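Local coordinates for protein Cdhr2 (Mus musculus, PDB 5CYX) that probably links neighbouring microvilli of the epithelial brush border through calcium-dependent heterophilic adhesion to CDHR5, controlling how they pack, at residues P220-E225 / I298-T303. Residues are numbered along the deposited sequence; the frame is centred on the assembly and turned at random.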
# COMPACT_ATOMS: atom_id res chain seq x y z
N PRO A 220 -20.05 -12.61 -26.29
CA PRO A 220 -19.82 -13.60 -27.35
C PRO A 220 -19.52 -13.00 -28.71
O PRO A 220 -19.98 -11.90 -28.99
CB PRO A 220 -21.15 -14.34 -27.42
CG PRO A 220 -22.14 -13.31 -27.01
CD PRO A 220 -21.48 -12.54 -25.91
N ARG A 221 -18.79 -13.73 -29.55
CA ARG A 221 -18.45 -13.28 -30.92
C ARG A 221 -18.78 -14.31 -31.98
O ARG A 221 -18.40 -15.48 -31.88
CB ARG A 221 -16.96 -13.01 -31.02
CG ARG A 221 -16.54 -11.71 -30.38
CD ARG A 221 -15.02 -11.66 -30.27
NE ARG A 221 -14.51 -10.31 -30.52
CZ ARG A 221 -14.44 -9.70 -31.71
NH1 ARG A 221 -13.97 -8.46 -31.77
NH2 ARG A 221 -14.85 -10.30 -32.83
N PHE A 222 -19.45 -13.86 -33.03
CA PHE A 222 -19.72 -14.72 -34.17
C PHE A 222 -18.42 -15.19 -34.83
O PHE A 222 -17.43 -14.49 -34.83
CB PHE A 222 -20.61 -14.01 -35.18
CG PHE A 222 -22.02 -13.88 -34.73
CD1 PHE A 222 -22.92 -14.92 -34.95
CD2 PHE A 222 -22.45 -12.75 -34.05
CE1 PHE A 222 -24.22 -14.81 -34.51
CE2 PHE A 222 -23.76 -12.65 -33.59
CZ PHE A 222 -24.64 -13.68 -33.83
N ILE A 223 -18.46 -16.40 -35.37
CA ILE A 223 -17.30 -17.01 -36.02
C ILE A 223 -16.92 -16.30 -37.33
O ILE A 223 -15.74 -16.19 -37.63
CB ILE A 223 -17.59 -18.53 -36.26
CG1 ILE A 223 -17.69 -19.26 -34.92
CG2 ILE A 223 -16.54 -19.20 -37.14
CD1 ILE A 223 -16.56 -18.98 -33.95
N ARG A 224 -17.90 -15.82 -38.08
CA ARG A 224 -17.67 -15.22 -39.39
C ARG A 224 -18.21 -13.81 -39.43
O ARG A 224 -19.19 -13.49 -38.77
CB ARG A 224 -18.36 -16.05 -40.47
CG ARG A 224 -17.97 -17.51 -40.45
CD ARG A 224 -18.43 -18.22 -41.70
NE ARG A 224 -17.91 -19.59 -41.75
CZ ARG A 224 -18.01 -20.41 -42.80
NH1 ARG A 224 -18.61 -20.03 -43.92
NH2 ARG A 224 -17.49 -21.64 -42.71
N GLU A 225 -17.55 -12.97 -40.22
CA GLU A 225 -18.02 -11.61 -40.45
C GLU A 225 -19.18 -11.58 -41.45
O GLU A 225 -20.03 -10.67 -41.43
CB GLU A 225 -16.88 -10.76 -40.95
CG GLU A 225 -17.25 -9.30 -41.18
CD GLU A 225 -16.10 -8.47 -41.70
OE1 GLU A 225 -16.35 -7.58 -42.54
OE2 GLU A 225 -14.95 -8.71 -41.27
N ILE A 298 -31.64 -10.57 -42.31
CA ILE A 298 -32.10 -11.07 -40.98
C ILE A 298 -31.07 -10.75 -39.92
O ILE A 298 -29.89 -11.07 -40.11
CB ILE A 298 -32.40 -12.60 -41.07
CG1 ILE A 298 -33.88 -12.84 -40.93
CG2 ILE A 298 -31.71 -13.45 -40.02
CD1 ILE A 298 -34.62 -12.62 -42.22
N GLN A 299 -31.49 -10.11 -38.82
CA GLN A 299 -30.62 -9.87 -37.68
C GLN A 299 -30.73 -11.01 -36.65
O GLN A 299 -31.80 -11.27 -36.11
CB GLN A 299 -30.97 -8.56 -37.00
CG GLN A 299 -29.88 -8.08 -36.04
CD GLN A 299 -30.29 -6.84 -35.28
OE1 GLN A 299 -31.39 -6.79 -34.73
NE2 GLN A 299 -29.43 -5.83 -35.26
N VAL A 300 -29.59 -11.65 -36.38
CA VAL A 300 -29.44 -12.69 -35.39
C VAL A 300 -28.68 -12.15 -34.17
O VAL A 300 -27.61 -11.52 -34.29
CB VAL A 300 -28.73 -13.92 -35.98
CG1 VAL A 300 -28.41 -14.94 -34.89
CG2 VAL A 300 -29.61 -14.57 -37.04
N THR A 301 -29.26 -12.42 -33.01
CA THR A 301 -28.71 -12.02 -31.73
C THR A 301 -28.34 -13.30 -31.00
O THR A 301 -29.14 -14.22 -30.95
CB THR A 301 -29.75 -11.23 -30.91
OG1 THR A 301 -30.04 -10.01 -31.59
CG2 THR A 301 -29.26 -10.92 -29.52
N ALA A 302 -27.10 -13.36 -30.51
CA ALA A 302 -26.58 -14.45 -29.71
C ALA A 302 -26.47 -13.95 -28.29
O ALA A 302 -25.96 -12.88 -28.07
CB ALA A 302 -25.22 -14.87 -30.23
N THR A 303 -26.93 -14.75 -27.34
CA THR A 303 -26.97 -14.38 -25.93
C THR A 303 -26.42 -15.56 -25.13
O THR A 303 -26.85 -16.71 -25.31
CB THR A 303 -28.42 -14.10 -25.48
OG1 THR A 303 -29.04 -13.17 -26.38
CG2 THR A 303 -28.46 -13.54 -24.10
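Phe222 reaches across to Val300 and Ala302 with the far end of its ring. Its CB bond does not itself aim at 298-303; the torsion that sets CG anti to the carbonyl carbon, beside the backbone N (chi1 -73°), carries the ring across. CZ then lies 3.8 Å from Ala302 CB. Val300 CG1 meets the same CZ at 4.1 Å, and it is the branch anti to the backbone N (chi1 172°). The end of the ring thus sits against two inward-pointing residues of 298-303. CZ also comes within 3.7 Å of Val300 O; both that oxygen and the Ala302 methyl meet the ring obliquely. Just before Arg221, Pro220 points toward 298-303, its CG 4.0 Å from Ala302 O, and its side chain is about 5 Å from a bound calcium ion. The segments bury 195 Å² together. Here the two sheets of the beta sandwich of the third cadherin repeat pack against each other: strand 220-222, at an outer edge of one sheet, hydrogen-bonds through its backbone to strand 240-248, whereas 295-304 runs inside the other sheet between 257-264 and 315-324. Phe222 also touches Met318, Ala302 packs on Val257 and Tyr259, and both reach Ala246 of strand 240-248, between the sheets.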